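Local coordinates for breast cancer anti-estrogen resistance protein 1 (Mus musculus, PDB 5W93), which acts as a docking protein that coordinates tyrosine kinase-based signalling in cell adhesion, represented here by its C-terminal helical domain in complex with paxillin LD1, at residues 24-29 with 51-56; 31-35 with 48-52; 40-46 with 100-104; 89-93 with 116-120. The protein carries 2 engineered substitutions. All coordinates share one frame; numbering follows the deposited sequence.

Contact 1 of 4, residues 24-29 with 51-56; sequences TLTDAV and FVILSA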
loop_
_atom_site.group_PDB
_atom_site.type_symbol
_atom_site.label_atom_id
_atom_site.label_comp_id
_atom_site.label_asym_id
_atom_site.label_seq_id
_atom_site.Cartn_x
_atom_site.Cartn_y
_atom_site.Cartn_z
ATOM N N THR A 24 -5.772 7.810 -5.496
ATOM C CA THR A 24 -6.536 6.580 -5.612
ATOM C C THR A 24 -6.479 5.779 -4.304
ATOM O O THR A 24 -7.493 5.220 -3.858
ATOM C CB THR A 24 -6.012 5.711 -6.777
ATOM O OG1 THR A 24 -6.269 6.371 -8.021
ATOM C CG2 THR A 24 -6.690 4.336 -6.803
ATOM N N LEU A 25 -5.297 5.714 -3.695
ATOM C CA LEU A 25 -5.136 4.952 -2.457
ATOM C C LEU A 25 -5.928 5.577 -1.325
ATOM O O LEU A 25 -6.578 4.874 -0.551
ATOM C CB LEU A 25 -3.664 4.846 -2.064
ATOM C CG LEU A 25 -3.361 4.082 -0.773
ATOM C CD1 LEU A 25 -3.971 2.676 -0.798
ATOM C CD2 LEU A 25 -1.863 3.990 -0.568
ATOM N N THR A 26 -5.876 6.903 -1.228
ATOM C CA THR A 26 -6.599 7.610 -0.184
ATOM C C THR A 26 -8.098 7.384 -0.312
ATOM O O THR A 26 -8.776 7.165 0.689
ATOM C CB THR A 26 -6.311 9.120 -0.216
ATOM O OG1 THR A 26 -4.896 9.325 -0.178
ATOM C CG2 THR A 26 -6.940 9.795 0.989
ATOM N N ASP A 27 -8.609 7.425 -1.543
ATOM C CA ASP A 27 -10.017 7.125 -1.781
ATOM C C ASP A 27 -10.343 5.677 -1.380
ATOM O O ASP A 27 -11.402 5.416 -0.816
ATOM C CB ASP A 27 -10.396 7.363 -3.243
ATOM C CG ASP A 27 -10.397 8.841 -3.617
ATOM O OD1 ASP A 27 -10.418 9.691 -2.697
ATOM O OD2 ASP A 27 -10.382 9.148 -4.824
ATOM N N ALA A 28 -9.442 4.738 -1.661
ATOM C CA ALA A 28 -9.729 3.325 -1.352
ATOM C C ALA A 28 -9.661 3.048 0.152
ATOM O O ALA A 28 -10.470 2.282 0.695
ATOM C CB ALA A 28 -8.767 2.397 -2.108
ATOM N N VAL A 29 -8.685 3.654 0.820
ATOM C CA VAL A 29 -8.558 3.523 2.269
ATOM C C VAL A 29 -9.737 4.177 3.011
ATOM O O VAL A 29 -10.278 3.588 3.942
ATOM C CB VAL A 29 -7.231 4.128 2.756
ATOM C CG1 VAL A 29 -7.199 4.226 4.264
ATOM C CG2 VAL A 29 -6.059 3.283 2.251
ATOM N N PHE A 51 -9.514 -3.519 -2.908
ATOM C CA PHE A 51 -9.320 -2.210 -3.559
ATOM C C PHE A 51 -8.101 -1.489 -2.960
ATOM O O PHE A 51 -7.310 -0.839 -3.673
ATOM C CB PHE A 51 -10.561 -1.308 -3.405
ATOM C CG PHE A 51 -11.846 -1.895 -3.944
ATOM C CD1 PHE A 51 -11.838 -2.828 -4.978
ATOM C CD2 PHE A 51 -13.071 -1.489 -3.422
ATOM C CE1 PHE A 51 -13.021 -3.352 -5.480
ATOM C CE2 PHE A 51 -14.269 -2.022 -3.925
ATOM C CZ PHE A 51 -14.235 -2.945 -4.950
ATOM N N VAL A 52 -7.957 -1.599 -1.641
ATOM C CA VAL A 52 -6.811 -1.000 -0.951
ATOM C C VAL A 52 -5.499 -1.631 -1.419
ATOM O O VAL A 52 -4.523 -0.939 -1.704
ATOM C CB VAL A 52 -6.935 -1.151 0.582
ATOM C CG1 VAL A 52 -5.617 -0.844 1.255
ATOM C CG2 VAL A 52 -8.031 -0.222 1.109
ATOM N N ILE A 53 -5.497 -2.957 -1.504
ATOM C CA ILE A 53 -4.321 -3.714 -1.903
ATOM C C ILE A 53 -3.920 -3.389 -3.346
ATOM O O ILE A 53 -2.763 -3.102 -3.646
ATOM C CB ILE A 53 -4.590 -5.234 -1.762
ATOM C CG1 ILE A 53 -4.714 -5.594 -0.282
ATOM C CG2 ILE A 53 -3.489 -6.053 -2.413
ATOM C CD1 ILE A 53 -5.332 -6.988 -0.047
ATOM N N LEU A 54 -4.888 -3.439 -4.242
ATOM C CA LEU A 54 -4.611 -3.126 -5.632
ATOM C C LEU A 54 -4.037 -1.713 -5.814
ATOM O O LEU A 54 -3.063 -1.519 -6.538
ATOM C CB LEU A 54 -5.894 -3.326 -6.431
ATOM C CG LEU A 54 -6.355 -2.461 -7.587
ATOM C CD1 LEU A 54 -5.520 -2.742 -8.828
ATOM C CD2 LEU A 54 -7.801 -2.843 -7.800
ATOM N N SER A 55 -4.607 -0.734 -5.128
ATOM C CA SER A 55 -4.173 0.649 -5.307
ATOM C C SER A 55 -2.807 0.907 -4.630
ATOM O O SER A 55 -1.956 1.597 -5.193
ATOM C CB SER A 55 -5.251 1.611 -4.787
ATOM O OG SER A 55 -5.423 1.492 -3.379
ATOM N N ALA A 56 -2.574 0.340 -3.446
ATOM C CA ALA A 56 -1.263 0.455 -2.817
ATOM C C ALA A 56 -0.172 -0.302 -3.588
ATOM O O ALA A 56 0.998 0.098 -3.570
ATOM C CB ALA A 56 -1.310 -0.043 -1.369
#

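Contact 2 of 4, residues 31-35 with 48-52; sequences AFFTA and HSKFV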
loop_
_atom_site.group_PDB
_atom_site.type_symbol
_atom_site.label_atom_id
_atom_site.label_comp_id
_atom_site.label_asym_id
_atom_site.label_seq_id
_atom_site.Cartn_x
_atom_site.Cartn_y
_atom_site.Cartn_z
ATOM N N ALA A 31 -12.762 4.624 1.806
ATOM C CA ALA A 31 -13.926 3.797 1.541
ATOM C C ALA A 31 -13.884 2.558 2.431
ATOM O O ALA A 31 -14.915 2.125 2.951
ATOM C CB ALA A 31 -13.993 3.407 0.074
ATOM N N PHE A 32 -12.687 1.997 2.609
ATOM C CA PHE A 32 -12.513 0.842 3.478
ATOM C C PHE A 32 -12.890 1.190 4.926
ATOM O O PHE A 32 -13.645 0.456 5.560
ATOM C CB PHE A 32 -11.074 0.306 3.418
ATOM C CG PHE A 32 -10.786 -0.754 4.456
ATOM C CD1 PHE A 32 -11.070 -2.092 4.201
ATOM C CD2 PHE A 32 -10.242 -0.411 5.680
ATOM C CE1 PHE A 32 -10.815 -3.064 5.171
ATOM C CE2 PHE A 32 -9.992 -1.378 6.642
ATOM C CZ PHE A 32 -10.281 -2.698 6.384
ATOM N N PHE A 33 -12.378 2.305 5.445
ATOM C CA PHE A 33 -12.676 2.696 6.824
ATOM C C PHE A 33 -14.164 2.922 7.032
ATOM O O PHE A 33 -14.704 2.555 8.073
ATOM C CB PHE A 33 -11.909 3.958 7.229
ATOM C CG PHE A 33 -10.433 3.745 7.415
ATOM C CD1 PHE A 33 -9.936 2.515 7.816
ATOM C CD2 PHE A 33 -9.540 4.787 7.194
ATOM C CE1 PHE A 33 -8.569 2.318 7.988
ATOM C CE2 PHE A 33 -8.182 4.603 7.376
ATOM C CZ PHE A 33 -7.692 3.367 7.769
ATOM N N THR A 34 -14.819 3.511 6.030
ATOM C CA THR A 34 -16.258 3.782 6.089
ATOM C C THR A 34 -17.078 2.489 6.135
ATOM O O THR A 34 -18.062 2.389 6.881
ATOM C CB THR A 34 -16.705 4.641 4.890
ATOM O OG1 THR A 34 -16.232 5.982 5.077
ATOM C CG2 THR A 34 -18.238 4.652 4.741
ATOM N N ALA A 35 -16.665 1.509 5.339
ATOM C CA ALA A 35 -17.260 0.175 5.358
ATOM C C ALA A 35 -17.184 -0.446 6.744
ATOM O O ALA A 35 -18.154 -1.036 7.217
ATOM C CB ALA A 35 -16.578 -0.729 4.345
ATOM N N HIS A 48 -13.489 -4.150 -0.330
ATOM C CA HIS A 48 -12.762 -2.903 -0.094
ATOM C C HIS A 48 -11.295 -3.156 0.281
ATOM O O HIS A 48 -10.426 -2.356 -0.045
ATOM C CB HIS A 48 -13.476 -2.054 0.966
ATOM C CG HIS A 48 -14.686 -1.361 0.430
ATOM N ND1 HIS A 48 -14.611 -0.193 -0.310
ATOM C CD2 HIS A 48 -15.997 -1.704 0.451
ATOM C CE1 HIS A 48 -15.822 0.163 -0.694
ATOM N NE2 HIS A 48 -16.683 -0.740 -0.251
ATOM N N SER A 49 -11.022 -4.271 0.948
ATOM C CA SER A 49 -9.652 -4.678 1.210
ATOM C C SER A 49 -8.898 -4.860 -0.101
ATOM O O SER A 49 -7.782 -4.355 -0.269
ATOM C CB SER A 49 -9.621 -5.978 2.028
ATOM O OG SER A 49 -9.845 -5.701 3.398
ATOM N N LYS A 50 -9.503 -5.593 -1.027
ATOM C CA LYS A 50 -8.873 -5.813 -2.321
ATOM C C LYS A 50 -8.610 -4.486 -3.042
ATOM O O LYS A 50 -7.592 -4.346 -3.714
ATOM C CB LYS A 50 -9.728 -6.735 -3.188
ATOM C CG LYS A 50 -9.761 -8.169 -2.655
ATOM C CD LYS A 50 -10.357 -9.117 -3.680
ATOM C CE LYS A 50 -11.855 -9.061 -3.662
ATOM N NZ LYS A 50 -12.440 -10.430 -3.861
ATOM N N PHE A 51 -9.514 -3.519 -2.908
ATOM C CA PHE A 51 -9.320 -2.210 -3.559
ATOM C C PHE A 51 -8.101 -1.489 -2.960
ATOM O O PHE A 51 -7.310 -0.839 -3.673
ATOM C CB PHE A 51 -10.561 -1.308 -3.405
ATOM C CG PHE A 51 -11.846 -1.895 -3.944
ATOM C CD1 PHE A 51 -11.838 -2.828 -4.978
ATOM C CD2 PHE A 51 -13.071 -1.489 -3.422
ATOM C CE1 PHE A 51 -13.021 -3.352 -5.480
ATOM C CE2 PHE A 51 -14.269 -2.022 -3.925
ATOM C CZ PHE A 51 -14.235 -2.945 -4.950
ATOM N N VAL A 52 -7.957 -1.599 -1.641
ATOM C CA VAL A 52 -6.811 -1.000 -0.951
ATOM C C VAL A 52 -5.499 -1.631 -1.419
ATOM O O VAL A 52 -4.523 -0.939 -1.704
ATOM C CB VAL A 52 -6.935 -1.151 0.582
ATOM C CG1 VAL A 52 -5.617 -0.844 1.255
ATOM C CG2 VAL A 52 -8.031 -0.222 1.109
#

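Contact 3 of 4, residues 40-46 with 100-104; sequences QPPKIFV and AALQY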
loop_
_atom_site.group_PDB
_atom_site.type_symbol
_atom_site.label_atom_id
_atom_site.label_comp_id
_atom_site.label_asym_id
_atom_site.label_seq_id
_atom_site.Cartn_x
_atom_site.Cartn_y
_atom_site.Cartn_z
ATOM N N GLN A 40 -20.275 -2.975 7.937
ATOM C CA GLN A 40 -20.580 -3.756 6.738
ATOM C C GLN A 40 -20.057 -5.185 6.898
ATOM O O GLN A 40 -19.053 -5.403 7.570
ATOM C CB GLN A 40 -19.980 -3.097 5.490
ATOM C CG GLN A 40 -20.611 -1.746 5.156
ATOM C CD GLN A 40 -22.119 -1.850 5.010
ATOM O OE1 GLN A 40 -22.620 -2.618 4.194
ATOM N NE2 GLN A 40 -22.849 -1.092 5.824
ATOM N N PRO A 41 -20.743 -6.166 6.280
ATOM C CA PRO A 41 -20.371 -7.586 6.368
ATOM C C PRO A 41 -19.170 -7.922 5.469
ATOM O O PRO A 41 -18.766 -7.062 4.668
ATOM C CB PRO A 41 -21.647 -8.305 5.897
ATOM C CG PRO A 41 -22.305 -7.342 4.985
ATOM C CD PRO A 41 -22.007 -5.970 5.547
ATOM N N PRO A 42 -18.607 -9.145 5.593
ATOM C CA PRO A 42 -17.445 -9.512 4.774
ATOM C C PRO A 42 -17.606 -9.328 3.263
ATOM O O PRO A 42 -16.614 -8.980 2.630
ATOM C CB PRO A 42 -17.235 -10.997 5.119
ATOM C CG PRO A 42 -17.682 -11.078 6.580
ATOM C CD PRO A 42 -18.915 -10.187 6.600
ATOM N N LYS A 43 -18.787 -9.535 2.685
ATOM C CA LYS A 43 -18.890 -9.410 1.232
ATOM C C LYS A 43 -18.555 -7.987 0.796
ATOM O O LYS A 43 -18.129 -7.777 -0.338
ATOM C CB LYS A 43 -20.280 -9.810 0.712
ATOM C CG LYS A 43 -21.445 -8.983 1.224
ATOM C CD LYS A 43 -22.730 -9.554 0.611
ATOM C CE LYS A 43 -23.844 -8.538 0.518
ATOM N NZ LYS A 43 -24.989 -9.082 -0.283
ATOM N N ILE A 44 -18.734 -7.038 1.714
ATOM C CA ILE A 44 -18.391 -5.641 1.478
ATOM C C ILE A 44 -16.947 -5.292 1.896
ATOM O O ILE A 44 -16.195 -4.742 1.088
ATOM C CB ILE A 44 -19.362 -4.691 2.218
ATOM C CG1 ILE A 44 -20.813 -4.948 1.790
ATOM C CG2 ILE A 44 -18.959 -3.229 1.994
ATOM C CD1 ILE A 44 -21.078 -4.744 0.304
ATOM N N PHE A 45 -16.536 -5.587 3.131
ATOM C CA PHE A 45 -15.215 -5.087 3.542
ATOM C C PHE A 45 -14.059 -5.872 2.903
ATOM O O PHE A 45 -12.969 -5.311 2.720
ATOM C CB PHE A 45 -15.080 -5.000 5.079
ATOM C CG PHE A 45 -14.983 -6.331 5.823
ATOM C CD1 PHE A 45 -13.840 -7.111 5.756
ATOM C CD2 PHE A 45 -16.004 -6.727 6.682
ATOM C CE1 PHE A 45 -13.737 -8.301 6.461
ATOM C CE2 PHE A 45 -15.907 -7.899 7.406
ATOM C CZ PHE A 45 -14.779 -8.695 7.292
ATOM N N VAL A 46 -14.307 -7.125 2.511
ATOM C CA VAL A 46 -13.309 -7.903 1.779
ATOM C C VAL A 46 -13.076 -7.321 0.373
ATOM O O VAL A 46 -11.942 -7.231 -0.082
ATOM C CB VAL A 46 -13.713 -9.399 1.653
ATOM C CG1 VAL A 46 -12.843 -10.105 0.632
ATOM C CG2 VAL A 46 -13.628 -10.102 3.034
ATOM N N ALA A 100 -10.702 -11.568 9.801
ATOM C CA ALA A 100 -11.910 -10.811 10.126
ATOM C C ALA A 100 -13.166 -11.411 9.486
ATOM O O ALA A 100 -14.267 -11.297 10.032
ATOM C CB ALA A 100 -11.750 -9.330 9.696
ATOM N N ALA A 101 -12.998 -12.035 8.325
ATOM C CA ALA A 101 -14.106 -12.680 7.632
ATOM C C ALA A 101 -14.418 -14.028 8.275
ATOM O O ALA A 101 -15.571 -14.336 8.556
ATOM C CB ALA A 101 -13.792 -12.865 6.154
ATOM N N LEU A 102 -13.384 -14.827 8.491
ATOM C CA LEU A 102 -13.558 -16.146 9.090
ATOM C C LEU A 102 -14.181 -16.069 10.482
ATOM O O LEU A 102 -14.920 -16.977 10.898
ATOM C CB LEU A 102 -12.221 -16.875 9.172
ATOM C CG LEU A 102 -11.608 -17.334 7.859
ATOM C CD1 LEU A 102 -10.228 -17.901 8.103
ATOM C CD2 LEU A 102 -12.509 -18.381 7.202
ATOM N N GLN A 103 -13.884 -14.993 11.204
ATOM C CA GLN A 103 -14.341 -14.866 12.580
ATOM C C GLN A 103 -15.492 -13.873 12.705
ATOM O O GLN A 103 -15.849 -13.471 13.809
ATOM C CB GLN A 103 -13.181 -14.447 13.483
ATOM C CG GLN A 103 -11.993 -15.395 13.433
ATOM C CD GLN A 103 -10.756 -14.819 14.108
ATOM O OE1 GLN A 103 -10.858 -14.002 15.021
ATOM N NE2 GLN A 103 -9.582 -15.235 13.652
ATOM N N TYR A 104 -16.067 -13.474 11.575
ATOM C CA TYR A 104 -17.135 -12.477 11.577
ATOM C C TYR A 104 -18.378 -12.977 12.335
ATOM O O TYR A 104 -18.767 -14.133 12.193
ATOM C CB TYR A 104 -17.511 -12.099 10.139
ATOM C CG TYR A 104 -18.495 -10.962 10.063
ATOM C CD1 TYR A 104 -18.066 -9.642 10.153
ATOM C CD2 TYR A 104 -19.853 -11.199 9.899
ATOM C CE1 TYR A 104 -18.959 -8.588 10.092
ATOM C CE2 TYR A 104 -20.757 -10.146 9.836
ATOM C CZ TYR A 104 -20.303 -8.846 9.938
ATOM O OH TYR A 104 -21.194 -7.799 9.872
#

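Contact 4 of 4, residues 89-93 with 116-120; sequences LLRGI and RVKEL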
loop_
_atom_site.group_PDB
_atom_site.type_symbol
_atom_site.label_atom_id
_atom_site.label_comp_id
_atom_site.label_asym_id
_atom_site.label_seq_id
_atom_site.Cartn_x
_atom_site.Cartn_y
_atom_site.Cartn_z
ATOM N N LEU A 89 3.180 -5.169 4.481
ATOM C CA LEU A 89 1.885 -4.699 4.956
ATOM C C LEU A 89 0.711 -5.198 4.090
ATOM O O LEU A 89 -0.368 -5.502 4.616
ATOM C CB LEU A 89 1.876 -3.181 5.033
ATOM C CG LEU A 89 2.831 -2.537 6.043
ATOM C CD1 LEU A 89 2.826 -1.019 5.877
ATOM C CD2 LEU A 89 2.466 -2.931 7.470
ATOM N N LEU A 90 0.916 -5.296 2.778
ATOM C CA LEU A 90 -0.108 -5.884 1.912
ATOM C C LEU A 90 -0.409 -7.331 2.313
ATOM O O LEU A 90 -1.572 -7.722 2.329
ATOM C CB LEU A 90 0.292 -5.821 0.431
ATOM C CG LEU A 90 0.412 -4.414 -0.183
ATOM C CD1 LEU A 90 0.478 -4.468 -1.706
ATOM C CD2 LEU A 90 -0.740 -3.539 0.260
ATOM N N ARG A 91 0.619 -8.122 2.627
ATOM C CA ARG A 91 0.382 -9.496 3.093
ATOM C C ARG A 91 -0.350 -9.493 4.432
ATOM O O ARG A 91 -1.220 -10.336 4.675
ATOM C CB ARG A 91 1.694 -10.283 3.211
ATOM C CG ARG A 91 2.307 -10.642 1.872
ATOM C CD ARG A 91 3.527 -11.543 2.028
ATOM N NE ARG A 91 4.668 -10.846 2.612
ATOM C CZ ARG A 91 5.651 -10.305 1.897
ATOM N NH1 ARG A 91 5.625 -10.385 0.574
ATOM N NH2 ARG A 91 6.661 -9.684 2.500
ATOM N N GLY A 92 0.009 -8.548 5.294
ATOM C CA GLY A 92 -0.662 -8.364 6.566
ATOM C C GLY A 92 -2.138 -8.033 6.387
ATOM O O GLY A 92 -2.995 -8.510 7.145
ATOM N N ILE A 93 -2.447 -7.203 5.399
ATOM C CA ILE A 93 -3.834 -6.880 5.096
ATOM C C ILE A 93 -4.587 -8.110 4.548
ATOM O O ILE A 93 -5.738 -8.342 4.929
ATOM C CB ILE A 93 -3.919 -5.709 4.113
ATOM C CG1 ILE A 93 -3.387 -4.444 4.804
ATOM C CG2 ILE A 93 -5.355 -5.491 3.649
ATOM C CD1 ILE A 93 -3.143 -3.306 3.892
ATOM N N ARG A 116 -3.825 -2.589 10.325
ATOM C CA ARG A 116 -2.873 -2.832 9.236
ATOM C C ARG A 116 -3.116 -1.847 8.119
ATOM O O ARG A 116 -2.172 -1.360 7.520
ATOM C CB ARG A 116 -2.962 -4.248 8.662
ATOM C CG ARG A 116 -2.722 -5.354 9.658
ATOM C CD ARG A 116 -1.312 -5.349 10.251
ATOM N NE ARG A 116 -1.305 -6.279 11.379
ATOM C CZ ARG A 116 -1.000 -7.572 11.295
ATOM N NH1 ARG A 116 -0.615 -8.109 10.142
ATOM N NH2 ARG A 116 -1.056 -8.327 12.380
ATOM N N VAL A 117 -4.382 -1.571 7.823
ATOM C CA VAL A 117 -4.696 -0.618 6.757
ATOM C C VAL A 117 -4.256 0.789 7.152
ATOM O O VAL A 117 -3.693 1.508 6.326
ATOM C CB VAL A 117 -6.187 -0.642 6.397
ATOM C CG1 VAL A 117 -6.526 0.488 5.420
ATOM C CG2 VAL A 117 -6.559 -2.023 5.800
ATOM N N LYS A 118 -4.476 1.175 8.413
ATOM C CA LYS A 118 -3.974 2.477 8.899
ATOM C C LYS A 118 -2.453 2.584 8.753
ATOM O O LYS A 118 -1.928 3.604 8.299
ATOM C CB LYS A 118 -4.329 2.711 10.375
ATOM C CG LYS A 118 -5.756 3.104 10.688
ATOM C CD LYS A 118 -5.856 3.505 12.174
ATOM C CE LYS A 118 -7.291 3.467 12.697
ATOM N NZ LYS A 118 -7.333 3.130 14.161
ATOM N N GLU A 119 -1.753 1.532 9.155
ATOM C CA GLU A 119 -0.298 1.494 9.051
ATOM C C GLU A 119 0.159 1.602 7.601
ATOM O O GLU A 119 1.155 2.268 7.301
ATOM C CB GLU A 119 0.253 0.210 9.672
ATOM C CG GLU A 119 1.771 0.114 9.576
ATOM C CD GLU A 119 2.341 -1.075 10.334
ATOM O OE1 GLU A 119 1.547 -1.944 10.776
ATOM O OE2 GLU A 119 3.583 -1.144 10.466
ATOM N N LEU A 120 -0.579 0.953 6.703
ATOM C CA LEU A 120 -0.316 1.093 5.268
ATOM C C LEU A 120 -0.480 2.532 4.801
ATOM O O LEU A 120 0.392 3.057 4.101
ATOM C CB LEU A 120 -1.230 0.175 4.449
ATOM C CG LEU A 120 -1.031 0.295 2.927
ATOM C CD1 LEU A 120 0.283 -0.336 2.481
ATOM C CD2 LEU A 120 -2.207 -0.318 2.166
#

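Contact 1 of 4, residues 24-29 with 51-56
Ser55 OG has the backbone carbonyls Phe51 O and Val52 O within hydrogen-bonding reach one turn back on its own helix, at 3.0 and 3.1 Å, while Leu25 leans over it from the facing helix. The two helices are antiparallel neighbours in the four-helix bundle of the C-terminal domain, and both segments lie in its divergent helix-loop-helix region. The axes of 24-29 and 51-56 approach to 8.6 Å at 167°, consistent with the small Ala28 and Ser55 at the nearest points. Serine suits the spot because it folds its hydroxyl back: with chi1 at 66°, OG sits between the backbone N and the carbonyl carbon, where one or other carbonyl can take its single proton. Leu25 CD1 touches Ser55 OG at 3.2 Å, a methyl laid against the oxygen with no bond between them. The same methyl reaches Ala56 CB at 3.8 Å, and a methyl-sized side chain there leaves the leucine end room to lie against the helix. Thr24 CG2 lies beside Ser55 CB at the more exposed edge. One turn further on, Ala28 points its CB at the facing helix, meeting Phe51 O. Leu25 and Val29 also pack on helix 107-135, through Thr124 and Val117, which places this seam against the interior. Val52 CG2 closes the row, resting 3.5 Å from Ala28 O and 4.2 Å from Val29 CG2.

Contact 2 of 4, residues 31-35 with 48-52
His48 lays its imidazole along the backbone of helix 5-37, with Ala31 O 4.0 Å above one face of the ring and displaced toward its rim. From the opposite side, Phe51 of its own helix meets it edge-to-face, holding the imidazole between an aromatic ring and a carbonyl. Two alanines border the imidazole across the contact: Ala31 CB is 3.7 Å from His48 ND1, and Ala35 CB is 4.1 Å from His48 CD2. Alanine fits both places because a flat ring can slip alongside a methyl, whereas the histidine is large enough to bridge a full turn of the partner helix. Phe32 goes inward instead. Its chi1 of 171° sets the ring away from the backbone N, and His48 CB approaches the ring edge near its plane, 4.0 Å from Phe32 CD1. Phe32 CB meanwhile touches Val52 CG2 at 3.9 Å. The ring continues toward Met113 and Val117 of helix 107-135, an apolar setting in which a large aromatic can fill space between helices. Ser49 has two conformers; in the one given, its hydroxyl lies near Phe32 and bonds Thr97 OG1 on helix 73-102. The axes of 31-35 and 48-52 pass 9.5 Å apart at a signed angle of -159°, the slightly splayed antiparallel packing of a helical hairpin within the four-helix bundle of this FAT-like domain.

Contact 3 of 4, residues 40-46 with 100-104
A CH-pi contact leads: Pro42 CD stands over the centre of the Tyr104 ring, 3.4 Å from its centroid and only 7° off the ring normal. Proline is apt here, since the CH groups of CD lie next to the ring nitrogen and are somewhat polarised toward an aromatic face, and its lack of an N-H costs nothing in the first turn of a helix. Tyr104 reaches across because chi1 of -173° throws CG away from its backbone N, carrying the hydroxyl end to Pro41, with Tyr104 OH 3.6 Å from Pro41 CA.

Apolar packing continues beside this pair. The Phe45 ring turns its edge to the end of helix 73-102, with Phe45 CZ 3.9 Å from Ala100 CB and Phe45 CE2 3.9 Å from Tyr104 CD1. One face of the same ring is backed by Pro42 CA, so the phenylalanine is held from its own helix as well. Ala101 CB fits between Pro42 CB and Val46 CG2, at 4.1 and 4.2 Å, where a short side chain lets the helix end come close. Phe45 and Ala100 further meet Met113 of helix 107-135.

Backbone bonds define the turn: Pro41 O accepts from both Ile44 N and Phe45 N. Pro41 is the N-cap residue, and the proline-started first turn of helix 42-69 docks on the C-terminal end of helix 73-102, at one end of the four-helix bundle.

Contact 4 of 4, residues 89-93 with 116-120
Leu120 swings CG away from its backbone N, chi1 179°, whereas Ile93 turns CG1 away from its carbonyl carbon, chi1 -66°; together these rotations bring their ends into the space between two helices. There Ile93 CD1 meets Leu120 CD2 at 3.6 Å, the two side chains nearly perpendicular. Leu90 CD2 comes to the same Leu120 methyl at 4.0 Å, although Leu90 CB points away from the partner segment, and Val117 CG2 touches Ile93 CG1 at 4.1 Å. Branched aliphatic residues suit this interior because their methyls fit past one another without any polar group to satisfy. Leu120 and Leu90 also pack on Ala56 of helix 42-69, and Val117 reaches Val29 and Phe32 of helix 5-37, drawing all four helices into one core.

Charged residues border the apolar strip. Leu89 CD2 sits against the carboxylate of the partly exposed Glu119, 3.4 Å from Glu119 CD, with Glu119 CG alongside. Arg116 bends at chi2 (-63°) and runs beside Ile93, the two pointing opposite ways, with Arg116 CB 3.9 Å from Ile93 CG1. Its guanidinium comes edge-on to Gly92, Arg116 NH1 lying 3.6 Å from Gly92 CA; glycine suits the place because a CB there would point at Arg116 and run into NH1. The axes of 89-93 and 116-120 approach to 9.3 Å. Helices 73-102 and 107-135 make the second antiparallel hairpin of a four-helix bundle, with aliphatic side chains inside and ionic ones at the margin.

Contacts 1 and 2 follow one seam, between helices 5-37 and 42-69, with centres about 7 Å apart and Phe51 and Val52 in common. Contact 3, about 21 Å from the chain centre, joins the start of helix 42-69 to the end of helix 73-102. It crosses the others along the chain: 40-46 lies between the segments of contact 2, and 100-104 between those of contact 4. Gln40 N probably bonds Ala35 O of contact 2. Contact 4 joins helices 73-102 and 107-135, its centre about 11 Å from that of contact 1, and its Leu120 meets Val52. Two hairpins thus share a core, and helices 42-69 and 73-102, both held by these contacts, carry residues meeting the bound paxillin LD1 peptide.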